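Local coordinates for protein kallikrein-10 (Homo sapiens, PDB 5LPE) that is a secreted, trypsin-like serine peptidase of the kallikrein family, zymogen-like in character and inhibited by zinc, with a tumour-suppressor role in breast and prostate cancer, at residues Ser14-Gln18 against Pro109-Leu114; Leu116-Cys120 against Gln219-Met224. All blocks are in the same frame, centred on the assembly; numbering follows the deposited sequence.

Contact 1: Ser14-Gln18 against Pro109-Leu114; sequences SQPWQ and PRVRAL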
loop_
_atom_site.group_PDB
_atom_site.type_symbol
_atom_site.label_atom_id
_atom_site.label_comp_id
_atom_site.label_asym_id
_atom_site.label_seq_id
_atom_site.Cartn_x
_atom_site.Cartn_y
_atom_site.Cartn_z
ATOM N N SER A 14 -13.885 7.701 4.433
ATOM C CA SER A 14 -12.468 7.881 4.185
ATOM C C SER A 14 -11.913 6.630 3.511
ATOM O O SER A 14 -12.572 5.586 3.442
ATOM C CB SER A 14 -11.721 8.180 5.486
ATOM O OG SER A 14 -12.025 7.214 6.477
ATOM N N GLN A 15 -10.722 6.762 2.947
ATOM C CA GLN A 15 -10.084 5.694 2.186
ATOM C C GLN A 15 -10.941 5.153 1.039
ATOM O O GLN A 15 -11.133 3.931 0.925
ATOM C CB GLN A 15 -9.659 4.563 3.113
ATOM C CG GLN A 15 -8.481 4.938 4.006
ATOM C CD GLN A 15 -8.926 5.617 5.279
ATOM O OE1 GLN A 15 -9.711 5.064 6.031
ATOM N NE2 GLN A 15 -8.432 6.818 5.525
ATOM N N PRO A 16 -11.436 6.015 0.142
ATOM C CA PRO A 16 -12.142 5.517 -1.053
ATOM C C PRO A 16 -11.242 4.794 -2.033
ATOM O O PRO A 16 -11.748 4.120 -2.935
ATOM C CB PRO A 16 -12.710 6.795 -1.680
ATOM C CG PRO A 16 -11.728 7.848 -1.292
ATOM C CD PRO A 16 -11.292 7.484 0.107
ATOM N N TRP A 17 -9.934 4.949 -1.908
ATOM C CA TRP A 17 -8.934 4.297 -2.742
ATOM C C TRP A 17 -8.514 2.928 -2.221
ATOM O O TRP A 17 -7.723 2.253 -2.881
ATOM C CB TRP A 17 -7.700 5.195 -2.814
ATOM C CG TRP A 17 -7.320 5.675 -1.429
ATOM C CD1 TRP A 17 -6.675 4.959 -0.467
ATOM C CD2 TRP A 17 -7.608 6.955 -0.847
ATOM N NE1 TRP A 17 -6.527 5.718 0.669
ATOM C CE2 TRP A 17 -7.088 6.948 0.457
ATOM C CE3 TRP A 17 -8.232 8.110 -1.313
ATOM C CZ2 TRP A 17 -7.181 8.044 1.298
ATOM C CZ3 TRP A 17 -8.323 9.187 -0.480
ATOM C CH2 TRP A 17 -7.802 9.152 0.807
ATOM N N GLN A 18 -8.980 2.526 -1.042
ATOM C CA GLN A 18 -8.631 1.223 -0.490
ATOM C C GLN A 18 -9.137 0.097 -1.384
ATOM O O GLN A 18 -10.286 0.111 -1.828
ATOM C CB GLN A 18 -9.217 1.073 0.915
ATOM C CG GLN A 18 -8.536 0.028 1.767
ATOM C CD GLN A 18 -7.137 0.440 2.198
ATOM O OE1 GLN A 18 -6.673 1.540 1.874
ATOM N NE2 GLN A 18 -6.459 -0.443 2.951
ATOM N N PRO A 109 -18.247 9.198 -4.891
ATOM C CA PRO A 109 -17.845 9.729 -3.601
ATOM C C PRO A 109 -17.160 8.603 -2.855
ATOM O O PRO A 109 -16.201 8.742 -2.141
ATOM C CB PRO A 109 -19.167 9.989 -2.902
ATOM C CG PRO A 109 -20.230 9.436 -3.741
ATOM C CD PRO A 109 -19.624 8.707 -4.872
ATOM N N ARG A 110 -17.770 7.458 -3.044
ATOM C CA ARG A 110 -17.440 6.157 -2.517
ATOM C C ARG A 110 -16.135 5.492 -2.947
ATOM O O ARG A 110 -15.527 4.780 -2.193
ATOM C CB ARG A 110 -18.578 5.279 -2.930
ATOM C CG ARG A 110 -18.617 5.158 -4.423
ATOM C CD ARG A 110 -19.919 4.555 -4.757
ATOM N NE ARG A 110 -20.945 5.510 -4.392
ATOM C CZ ARG A 110 -22.221 5.204 -4.194
ATOM N NH1 ARG A 110 -23.094 6.153 -3.895
ATOM N NH2 ARG A 110 -22.616 3.952 -4.293
ATOM N N VAL A 111 -15.762 5.679 -4.193
ATOM C CA VAL A 111 -14.553 5.131 -4.739
ATOM C C VAL A 111 -13.838 6.165 -5.567
ATOM O O VAL A 111 -14.351 6.574 -6.529
ATOM C CB VAL A 111 -14.915 3.965 -5.673
ATOM C CG1 VAL A 111 -13.720 3.418 -6.383
ATOM C CG2 VAL A 111 -15.550 2.856 -4.910
ATOM N N ARG A 112 -12.644 6.562 -5.227
ATOM C CA ARG A 112 -11.843 7.503 -5.997
ATOM C C ARG A 112 -10.400 7.030 -6.038
ATOM O O ARG A 112 -9.925 6.333 -5.142
ATOM C CB ARG A 112 -11.841 8.926 -5.408
ATOM C CG ARG A 112 -13.150 9.661 -5.334
ATOM C CD ARG A 112 -13.404 10.237 -3.938
ATOM N NE ARG A 112 -12.236 10.901 -3.359
ATOM C CZ ARG A 112 -12.222 11.475 -2.154
ATOM N NH1 ARG A 112 -13.313 11.483 -1.393
ATOM N NH2 ARG A 112 -11.111 12.050 -1.703
ATOM N N ALA A 113 -9.673 7.480 -7.045
ATOM C CA ALA A 113 -8.238 7.275 -6.986
ATOM C C ALA A 113 -7.620 8.126 -5.865
ATOM O O ALA A 113 -8.190 9.124 -5.410
ATOM C CB ALA A 113 -7.587 7.595 -8.334
ATOM N N LEU A 114 -6.439 7.691 -5.410
ATOM C CA LEU A 114 -5.582 8.415 -4.471
ATOM C C LEU A 114 -4.529 9.204 -5.248
ATOM O O LEU A 114 -3.788 8.628 -6.055
ATOM C CB LEU A 114 -4.914 7.444 -3.487
ATOM C CG LEU A 114 -4.617 7.768 -2.014
ATOM C CD1 LEU A 114 -3.461 6.890 -1.553
ATOM C CD2 LEU A 114 -4.429 9.245 -1.680
#
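With CG lying between its backbone N and carbonyl carbon (chi1 47°), Trp17 turns its indole onto Leu114, whose CG sits over the five-membered ring, 16° off the normal. Trp17 belongs to a type I beta turn, Gln15 to Gln18, that leads into the first strand of the trypsin fold; Pro109-Leu114 belongs to the segment linking the two barrels. The turn is closed by Gln18 N to Gln15 O, 3.2 Å, and proline suits its second position because its ring fixes phi near the value needed. The indole is sandwiched: Leu114 CG comes within 3.3 Å of Trp17 CD2 on one face in a CH-pi contact, while Gln15 CA and Pro16 CD cover the opposite face near the rim. Were Trp17 replaced by an alanine, the space between these two layers would probably be left unfilled, and Leu114 CG would lose the ring it lies over. Along the backbone, Pro16 O receives a weak hydrogen bond from Arg112 N (3.5 Å) and a CA-H...O contact from Val111. Val32 of strand 26-35 and Val192 of strand 190-193 touch both Trp17 and Leu114, giving the ring an apolar setting. Arg112, its chain bent at chi2 and chi3, turns one guanidinium face to Pro16, whose CG lies off-centre toward the rim, 3.7 Å from Arg112 NE; Arg112 NH2 lies at the indole edge, 4.2 Å from Trp17 CZ3, the planes 79° apart.

Contact 2: Leu116-Cys120 against Gln219-Met224; sequences LPYRC and QICKYM
The carbonyl oxygen of Arg119 accepts a hydrogen bond from Gln198 NE2 and also rests against Cys221, 3.6 Å from its CB, so the backbone just before Cys120 is held from strand 196-203 as well as by the covalent link that follows. That link is the disulfide between Cys120 SG and Cys221 SG, 2.0 Å long, with a torsion of 99° about the S-S bond, near the perpendicular value that disulfides prefer. The sulfur of Cys120 stands beside its backbone N (chi1 -67°) and that of Cys221 between N and carbonyl carbon (chi1 69°); these first torsions of opposite sign bring the two sulfurs together. Cys221 is in a short 3-10 segment, 220-222, whose bond from Tyr223 N to Ile220 O measures 3.0 Å. Pro117, rigid and without an N-H to satisfy, rests its ring on the backbone of this turn, Pro117 CG lying 3.6 Å from Cys221 N. Its apolar neighbours are Cys221 CB, Met224 SD and Ile220 CG2, the last 3.9 Å from Pro117 CD. The flexible chain of Met224, bent at chi2 and chi3, passes SD beside the proline and lays its methyl CE alongside Leu116, 3.5 Å from Leu116 CB. At the outer edge, Lys222 NZ makes a salt bridge to a sulfate ion that probably came from the crystallisation liquor. The disulfide thus ties the linker between the barrels to the turn joining strand 215-219 to helix 224-230. Tyr223 occupies the N-cap of that helix, Ile220 reaches its Ile227 as well as Ile200 of strand 196-203, and Leu116 touches both Leu197 of the same strand and Asn228 of the helix.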
loop_
_atom_site.group_PDB
_atom_site.type_symbol
_atom_site.label_atom_id
_atom_site.label_comp_id
_atom_site.label_asym_id
_atom_site.label_seq_id
_atom_site.Cartn_x
_atom_site.Cartn_y
_atom_site.Cartn_z
ATOM N N LEU A 116 -1.323 10.599 -6.471
ATOM C CA LEU A 116 0.061 10.154 -6.405
ATOM C C LEU A 116 0.974 11.235 -5.813
ATOM O O LEU A 116 0.648 12.420 -5.846
ATOM C CB LEU A 116 0.512 9.770 -7.808
ATOM C CG LEU A 116 -0.131 8.510 -8.371
ATOM C CD1 LEU A 116 0.000 8.472 -9.879
ATOM C CD2 LEU A 116 0.467 7.280 -7.684
ATOM N N PRO A 117 2.121 10.853 -5.246
ATOM C CA PRO A 117 3.010 11.863 -4.653
ATOM C C PRO A 117 3.582 12.774 -5.727
ATOM O O PRO A 117 4.054 12.305 -6.764
ATOM C CB PRO A 117 4.112 11.028 -3.982
ATOM C CG PRO A 117 4.175 9.813 -4.776
ATOM C CD PRO A 117 2.727 9.513 -5.197
ATOM N N TYR A 118 3.509 14.078 -5.479
ATOM C CA TYR A 118 4.193 15.102 -6.253
ATOM C C TYR A 118 5.502 15.535 -5.593
ATOM O O TYR A 118 6.152 16.475 -6.067
ATOM C CB TYR A 118 3.265 16.298 -6.488
ATOM C CG TYR A 118 2.710 16.917 -5.233
ATOM C CD1 TYR A 118 1.573 16.413 -4.622
ATOM C CD2 TYR A 118 3.326 18.013 -4.656
ATOM C CE1 TYR A 118 1.073 16.985 -3.486
ATOM C CE2 TYR A 118 2.832 18.592 -3.513
ATOM C CZ TYR A 118 1.708 18.078 -2.935
ATOM O OH TYR A 118 1.221 18.673 -1.792
ATOM N N ARG A 119 5.915 14.835 -4.540
ATOM C CA ARG A 119 6.891 15.280 -3.557
ATOM C C ARG A 119 7.168 14.093 -2.638
ATOM O O ARG A 119 6.321 13.208 -2.488
ATOM C CB ARG A 119 6.295 16.462 -2.776
ATOM C CG ARG A 119 7.187 17.343 -1.931
ATOM C CD ARG A 119 6.284 18.280 -1.068
ATOM N NE ARG A 119 5.408 17.533 -0.155
ATOM C CZ ARG A 119 5.837 16.900 0.939
ATOM N NH1 ARG A 119 7.129 16.921 1.251
ATOM N NH2 ARG A 119 4.984 16.240 1.720
ATOM N N CYS A 120 8.333 14.092 -2.001
ATOM C CA CYS A 120 8.707 13.021 -1.082
ATOM C C CYS A 120 8.440 13.461 0.350
ATOM O O CYS A 120 8.699 14.609 0.722
ATOM C CB CYS A 120 10.178 12.627 -1.226
ATOM S SG CYS A 120 10.664 11.834 -2.776
ATOM N N GLN A 219 9.102 3.558 -1.348
ATOM C CA GLN A 219 8.940 5.003 -1.409
ATOM C C GLN A 219 8.427 5.358 -2.801
ATOM O O GLN A 219 9.158 5.248 -3.786
ATOM C CB GLN A 219 10.274 5.673 -1.108
ATOM C CG GLN A 219 10.237 7.149 -0.884
ATOM C CD GLN A 219 11.607 7.673 -0.544
ATOM O OE1 GLN A 219 12.614 7.022 -0.817
ATOM N NE2 GLN A 219 11.654 8.850 0.053
ATOM N N ILE A 220 7.183 5.834 -2.878
ATOM C CA ILE A 220 6.471 5.895 -4.157
ATOM C C ILE A 220 6.885 7.120 -4.983
ATOM O O ILE A 220 6.780 7.097 -6.212
ATOM C CB ILE A 220 4.948 5.841 -3.898
ATOM C CG1 ILE A 220 4.577 4.566 -3.126
ATOM C CG2 ILE A 220 4.145 5.839 -5.178
ATOM C CD1 ILE A 220 4.908 3.238 -3.829
ATOM N N CYS A 221 7.360 8.194 -4.336
ATOM C CA CYS A 221 7.866 9.396 -4.999
ATOM C C CYS A 221 9.150 9.156 -5.774
ATOM O O CYS A 221 9.612 10.078 -6.455
ATOM C CB CYS A 221 8.145 10.502 -3.985
ATOM S SG CYS A 221 9.553 10.117 -2.894
ATOM N N LYS A 222 9.769 7.979 -5.634
ATOM C CA LYS A 222 10.907 7.587 -6.456
ATOM C C LYS A 222 10.512 6.784 -7.685
ATOM O O LYS A 222 11.375 6.511 -8.524
ATOM C CB LYS A 222 11.900 6.746 -5.640
ATOM C CG LYS A 222 12.222 7.294 -4.250
ATOM C CD LYS A 222 12.781 8.698 -4.335
ATOM C CE LYS A 222 13.738 8.973 -3.203
ATOM N NZ LYS A 222 14.266 10.350 -3.366
ATOM N N TYR A 223 9.267 6.326 -7.763
ATOM C CA TYR A 223 8.791 5.473 -8.844
ATOM C C TYR A 223 7.872 6.176 -9.843
ATOM O O TYR A 223 7.304 5.515 -10.718
ATOM C CB TYR A 223 8.145 4.219 -8.243
ATOM C CG TYR A 223 9.206 3.346 -7.592
ATOM C CD1 TYR A 223 9.612 3.569 -6.287
ATOM C CD2 TYR A 223 9.853 2.341 -8.310
ATOM C CE1 TYR A 223 10.593 2.803 -5.700
ATOM C CE2 TYR A 223 10.854 1.551 -7.715
ATOM C CZ TYR A 223 11.210 1.794 -6.409
ATOM O OH TYR A 223 12.191 1.057 -5.791
ATOM N N MET A 224 7.685 7.492 -9.724
ATOM C CA MET A 224 6.662 8.171 -10.522
ATOM C C MET A 224 6.900 8.034 -12.028
ATOM O O MET A 224 5.940 7.938 -12.804
ATOM C CB MET A 224 6.578 9.642 -10.126
ATOM C CG MET A 224 5.999 9.827 -8.746
ATOM S SD MET A 224 4.558 8.788 -8.632
ATOM C CE MET A 224 3.439 9.679 -9.725
#

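Both segments of contact 1 precede those of contact 2 along the chain, and the centres of the two contacts lie 19 Å apart. Residues 109-114 and 116-120 are successive parts of the one long connection between strand 97-101 of the first barrel and strand 126-131 of the second. Its earlier part packs on the turn entering strand 18-23 of the first barrel, near strand 190-193 of the second. The linker is therefore packed against the start of the first barrel and covalently tied near the last helix. Contact 1 lies away from the charge-relay residues and the zinc site, whereas at contact 2 the side chain of Ile220 is about 8 Å from that of Asp95, a zinc ligand and probable charge-relay residue.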